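PDB 3W0K: bifunctional endomannanase/endoglucanase, which probably hydrolyses internal beta-linkages of mannan and cellulose chains, as a glycoside hydrolase of family 5 with a beta/alpha-barrel fold. Local coordinates for residues L146-V159 against L176-L189. Residues are numbered along the deposited sequence; the frame is centred on the assembly and turned at random.
Sequences LTRENHASLIIRTV and LGGGNIAMPELAHL
Arg148 and Glu185 form the salt bridge of this contact, NH1 to OE2 at 3.0 Å, with OE2 in the guanidinium plane and offering its syn lone pair, although the two planar groups stand 90° apart. The same NH1 donates a nearly straight bond (168°) to Ala182 O at 3.1 Å, in the carbonyl plane. The arginine chain, extended from CG to NE, carries the guanidinium across to residues 181-185, where CG2 of Ile181 lies 3.4 Å from NH2. Two waters complete the polar network: one joins Arg148 O, His151 ND1 and Glu185 OE2, the other Arg148 NH2 and Ala182 O. A methionine in place of Arg148 would probably leave the Glu185 carboxylate without its counter-charge and Ala182 O without this direct donor.

The His151 ring is packed on both faces. Leu176 CD2 makes a CH-pi contact 3.5 Å from the centroid and only 2° off the normal, while Ile155 CG1 lies over the opposite face, nearer the rim.

Further along the helix the contact is apolar. Leu186 CD2 meets Ala152 CB at 3.9 Å, and Leu189 CD2 touches both Ile155 CG2 (3.8 Å) and Val159 CG2 (3.7 Å).

In the (beta/alpha)8 barrel, helix 148-165 thus packs against the segment following strand 170-174; Ile173 of that strand touches Ile155, Met183 and Leu186, and helix 234-249 adjoins Ala182 and Pro184.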
loop_
_atom_site.group_PDB
_atom_site.type_symbol
_atom_site.label_atom_id
_atom_site.label_comp_id
_atom_site.label_asym_id
_atom_site.label_seq_id
_atom_site.Cartn_x
_atom_site.Cartn_y
_atom_site.Cartn_z
ATOM N N LEU A 146 18.840 -8.133 3.274
ATOM C CA LEU A 146 18.502 -7.401 2.057
ATOM C C LEU A 146 19.570 -6.395 1.657
ATOM O O LEU A 146 20.146 -5.706 2.502
ATOM C CB LEU A 146 17.152 -6.674 2.203
ATOM C CG LEU A 146 16.620 -5.920 0.968
ATOM C CD1 LEU A 146 15.099 -5.889 0.961
ATOM C CD2 LEU A 146 17.168 -4.493 0.898
ATOM N N THR A 147 19.854 -6.354 0.360
ATOM C CA THR A 147 20.796 -5.401 -0.220
ATOM C C THR A 147 20.074 -4.881 -1.456
ATOM O O THR A 147 19.125 -5.510 -1.933
ATOM C CB THR A 147 22.126 -6.060 -0.674
ATOM O OG1 THR A 147 21.872 -7.011 -1.716
ATOM C CG2 THR A 147 22.817 -6.753 0.489
ATOM N N ARG A 148 20.479 -3.724 -1.962
ATOM C CA ARG A 148 19.835 -3.203 -3.165
ATOM C C ARG A 148 20.008 -4.198 -4.308
ATOM O O ARG A 148 19.104 -4.386 -5.121
ATOM C CB ARG A 148 20.420 -1.847 -3.564
ATOM C CG ARG A 148 19.974 -0.684 -2.698
ATOM C CD ARG A 148 20.447 0.621 -3.304
ATOM N NE ARG A 148 20.169 1.778 -2.457
ATOM C CZ ARG A 148 19.043 2.487 -2.484
ATOM N NH1 ARG A 148 18.056 2.162 -3.311
ATOM N NH2 ARG A 148 18.925 3.555 -1.707
ATOM N N GLU A 149 21.158 -4.870 -4.331
ATOM C CA GLU A 149 21.465 -5.848 -5.367
ATOM C C GLU A 149 20.576 -7.092 -5.333
ATOM O O GLU A 149 20.015 -7.472 -6.362
ATOM C CB GLU A 149 22.938 -6.257 -5.290
ATOM C CG GLU A 149 23.390 -7.178 -6.417
ATOM C CD GLU A 149 24.874 -7.498 -6.358
ATOM O OE1 GLU A 149 25.678 -6.575 -6.099
ATOM O OE2 GLU A 149 25.238 -8.673 -6.578
ATOM N N ASN A 150 20.437 -7.734 -4.171
ATOM C CA ASN A 150 19.601 -8.929 -4.136
ATOM C C ASN A 150 18.107 -8.639 -4.250
ATOM O O ASN A 150 17.360 -9.440 -4.814
ATOM C CB ASN A 150 19.959 -9.907 -2.991
ATOM C CG ASN A 150 19.781 -9.324 -1.596
ATOM O OD1 ASN A 150 18.891 -8.516 -1.339
ATOM N ND2 ASN A 150 20.602 -9.802 -0.663
ATOM N N HIS A 151 17.686 -7.464 -3.785
ATOM C CA HIS A 151 16.287 -7.071 -3.902
ATOM C C HIS A 151 16.004 -6.845 -5.387
ATOM O O HIS A 151 15.020 -7.357 -5.922
ATOM C CB HIS A 151 16.011 -5.781 -3.119
ATOM C CG HIS A 151 14.689 -5.150 -3.438
ATOM N ND1 HIS A 151 14.566 -4.079 -4.297
ATOM C CD2 HIS A 151 13.433 -5.446 -3.024
ATOM C CE1 HIS A 151 13.292 -3.741 -4.398
ATOM N NE2 HIS A 151 12.583 -4.554 -3.635
ATOM N N ALA A 152 16.881 -6.095 -6.056
ATOM C CA ALA A 152 16.710 -5.821 -7.480
ATOM C C ALA A 152 16.690 -7.113 -8.296
ATOM O O ALA A 152 15.854 -7.278 -9.182
ATOM C CB ALA A 152 17.818 -4.890 -7.981
ATOM N N SER A 153 17.592 -8.037 -7.977
ATOM C CA SER A 153 17.652 -9.310 -8.690
ATOM C C SER A 153 16.346 -10.090 -8.558
ATOM O O SER A 153 15.850 -10.640 -9.543
ATOM C CB SER A 153 18.831 -10.154 -8.198
ATOM O OG SER A 153 20.065 -9.572 -8.588
ATOM N N LEU A 154 15.772 -10.103 -7.357
ATOM C CA LEU A 154 14.514 -10.808 -7.130
ATOM C C LEU A 154 13.362 -10.128 -7.865
ATOM O O LEU A 154 12.521 -10.795 -8.459
ATOM C CB LEU A 154 14.194 -10.913 -5.635
ATOM C CG LEU A 154 12.896 -11.664 -5.300
ATOM C CD1 LEU A 154 12.931 -13.088 -5.851
ATOM C CD2 LEU A 154 12.689 -11.670 -3.789
ATOM N N ILE A 155 13.317 -8.799 -7.804
ATOM C CA ILE A 155 12.269 -8.046 -8.487
ATOM C C ILE A 155 12.345 -8.292 -9.995
ATOM O O ILE A 155 11.333 -8.565 -10.634
ATOM C CB ILE A 155 12.380 -6.533 -8.186
ATOM C CG1 ILE A 155 12.110 -6.271 -6.699
ATOM C CG2 ILE A 155 11.418 -5.733 -9.059
ATOM C CD1 ILE A 155 10.706 -6.650 -6.234
ATOM N N ILE A 156 13.556 -8.243 -10.545
ATOM C CA ILE A 156 13.757 -8.468 -11.975
ATOM C C ILE A 156 13.331 -9.882 -12.374
ATOM O O ILE A 156 12.659 -10.070 -13.392
ATOM C CB ILE A 156 15.223 -8.183 -12.376
ATOM C CG1 ILE A 156 15.499 -6.679 -12.270
ATOM C CG2 ILE A 156 15.496 -8.663 -13.800
ATOM C CD1 ILE A 156 16.967 -6.311 -12.367
ATOM N N ARG A 157 13.668 -10.869 -11.544
ATOM C CA ARG A 157 13.287 -12.248 -11.825
ATOM C C ARG A 157 11.763 -12.384 -11.849
ATOM O O ARG A 157 11.200 -13.012 -12.742
ATOM C CB ARG A 157 13.860 -13.202 -10.769
ATOM C CG ARG A 157 13.433 -14.642 -11.001
ATOM C CD ARG A 157 13.803 -15.582 -9.870
ATOM N NE ARG A 157 13.201 -16.890 -10.109
ATOM C CZ ARG A 157 13.080 -17.855 -9.203
ATOM N NH1 ARG A 157 13.528 -17.680 -7.963
ATOM N NH2 ARG A 157 12.465 -18.985 -9.530
ATOM N N THR A 158 11.105 -11.777 -10.865
ATOM C CA THR A 158 9.652 -11.840 -10.750
ATOM C C THR A 158 8.951 -11.117 -11.898
ATOM O O THR A 158 7.994 -11.641 -12.473
ATOM C CB THR A 158 9.191 -11.275 -9.392
ATOM O OG1 THR A 158 9.905 -11.940 -8.341
ATOM C CG2 THR A 158 7.700 -11.513 -9.189
ATOM N N VAL A 159 9.444 -9.928 -12.234
ATOM C CA VAL A 159 8.887 -9.125 -13.321
ATOM C C VAL A 159 9.000 -9.869 -14.652
ATOM O O VAL A 159 8.048 -9.904 -15.435
ATOM C CB VAL A 159 9.591 -7.752 -13.409
ATOM C CG1 VAL A 159 9.271 -7.059 -14.728
ATOM C CG2 VAL A 159 9.147 -6.872 -12.245
ATOM N N LEU A 176 12.060 0.597 -0.704
ATOM C CA LEU A 176 12.801 -0.103 0.339
ATOM C C LEU A 176 12.620 0.589 1.685
ATOM O O LEU A 176 12.038 1.675 1.763
ATOM C CB LEU A 176 14.288 -0.162 -0.020
ATOM C CG LEU A 176 14.617 -0.952 -1.284
ATOM C CD1 LEU A 176 16.111 -0.859 -1.575
ATOM C CD2 LEU A 176 14.189 -2.402 -1.106
ATOM N N GLY A 177 13.103 -0.049 2.745
ATOM C CA GLY A 177 12.994 0.527 4.074
ATOM C C GLY A 177 11.571 0.845 4.492
ATOM O O GLY A 177 11.302 1.921 5.033
ATOM N N GLY A 178 10.659 -0.090 4.236
ATOM C CA GLY A 178 9.266 0.108 4.598
ATOM C C GLY A 178 8.514 1.037 3.662
ATOM O O GLY A 178 7.593 1.740 4.089
ATOM N N GLY A 179 8.888 1.017 2.385
ATOM C CA GLY A 179 8.244 1.859 1.389
ATOM C C GLY A 179 8.723 3.298 1.380
ATOM O O GLY A 179 8.174 4.133 0.661
ATOM N N ASN A 180 9.780 3.572 2.137
ATOM C CA ASN A 180 10.335 4.923 2.255
ATOM C C ASN A 180 11.418 5.314 1.261
ATOM O O ASN A 180 11.519 6.479 0.871
ATOM C CB ASN A 180 10.943 5.106 3.649
ATOM C CG ASN A 180 9.907 5.136 4.740
ATOM O OD1 ASN A 180 9.769 4.188 5.515
ATOM N ND2 ASN A 180 9.191 6.241 4.830
ATOM N N ILE A 181 12.238 4.338 0.886
ATOM C CA ILE A 181 13.401 4.555 0.030
ATOM C C ILE A 181 13.248 4.317 -1.468
ATOM O O ILE A 181 12.880 3.224 -1.897
ATOM C CB ILE A 181 14.587 3.715 0.574
ATOM C CG1 ILE A 181 14.802 4.013 2.064
ATOM C CG2 ILE A 181 15.857 3.977 -0.222
ATOM C CD1 ILE A 181 15.103 5.466 2.377
ATOM N N ALA A 182 13.594 5.339 -2.254
ATOM C CA ALA A 182 13.520 5.282 -3.713
ATOM C C ALA A 182 14.526 4.281 -4.279
ATOM O O ALA A 182 15.587 4.049 -3.692
ATOM C CB ALA A 182 13.756 6.665 -4.310
ATOM N N MET A 183 14.207 3.731 -5.447
ATOM C CA MET A 183 15.051 2.718 -6.072
ATOM C C MET A 183 15.474 3.060 -7.498
ATOM O O MET A 183 14.964 2.490 -8.461
ATOM C CB MET A 183 14.304 1.378 -6.057
ATOM C CG MET A 183 13.843 0.964 -4.664
ATOM S SD MET A 183 12.499 -0.240 -4.678
ATOM C CE MET A 183 11.149 0.761 -5.356
ATOM N N PRO A 184 16.450 3.969 -7.651
ATOM C CA PRO A 184 16.903 4.342 -8.995
ATOM C C PRO A 184 17.466 3.163 -9.789
ATOM O O PRO A 184 17.423 3.159 -11.021
ATOM C CB PRO A 184 17.959 5.418 -8.717
ATOM C CG PRO A 184 18.455 5.086 -7.347
ATOM C CD PRO A 184 17.194 4.707 -6.615
ATOM N N GLU A 185 17.928 2.138 -9.075
ATOM C CA GLU A 185 18.485 0.943 -9.701
ATOM C C GLU A 185 17.434 0.132 -10.462
ATOM O O GLU A 185 17.776 -0.716 -11.284
ATOM C CB GLU A 185 19.198 0.059 -8.664
ATOM C CG GLU A 185 18.306 -0.515 -7.551
ATOM C CD GLU A 185 18.098 0.432 -6.368
ATOM O OE1 GLU A 185 18.415 1.636 -6.463
ATOM O OE2 GLU A 185 17.612 -0.038 -5.321
ATOM N N LEU A 186 16.157 0.404 -10.196
ATOM C CA LEU A 186 15.070 -0.303 -10.871
ATOM C C LEU A 186 14.222 0.634 -11.737
ATOM O O LEU A 186 13.138 0.266 -12.193
ATOM C CB LEU A 186 14.186 -1.022 -9.844
ATOM C CG LEU A 186 14.809 -2.235 -9.145
ATOM C CD1 LEU A 186 13.973 -2.636 -7.943
ATOM C CD2 LEU A 186 14.943 -3.395 -10.130
ATOM N N ALA A 187 14.746 1.830 -11.994
ATOM C CA ALA A 187 14.048 2.837 -12.794
ATOM C C ALA A 187 13.727 2.416 -14.231
ATOM O O ALA A 187 12.674 2.771 -14.763
ATOM C CB ALA A 187 14.849 4.136 -12.801
ATOM N N HIS A 188 14.622 1.649 -14.847
ATOM C CA HIS A 188 14.442 1.215 -16.231
ATOM C C HIS A 188 13.599 -0.045 -16.431
ATOM O O HIS A 188 13.440 -0.512 -17.563
ATOM C CB HIS A 188 15.806 1.043 -16.896
ATOM N N LEU A 189 13.020 -0.566 -15.352
ATOM C CA LEU A 189 12.218 -1.785 -15.437
ATOM C C LEU A 189 10.804 -1.593 -15.995
ATOM O O LEU A 189 10.125 -2.569 -16.319
ATOM C CB LEU A 189 12.171 -2.474 -14.070
ATOM C CG LEU A 189 11.804 -3.958 -14.035
ATOM C CD1 LEU A 189 12.695 -4.754 -14.984
ATOM C CD2 LEU A 189 11.948 -4.474 -12.611
HETATM O O HOH W 1 16.863 -2.694 -5.245
HETATM O O HOH W 2 17.326 5.921 -2.553
#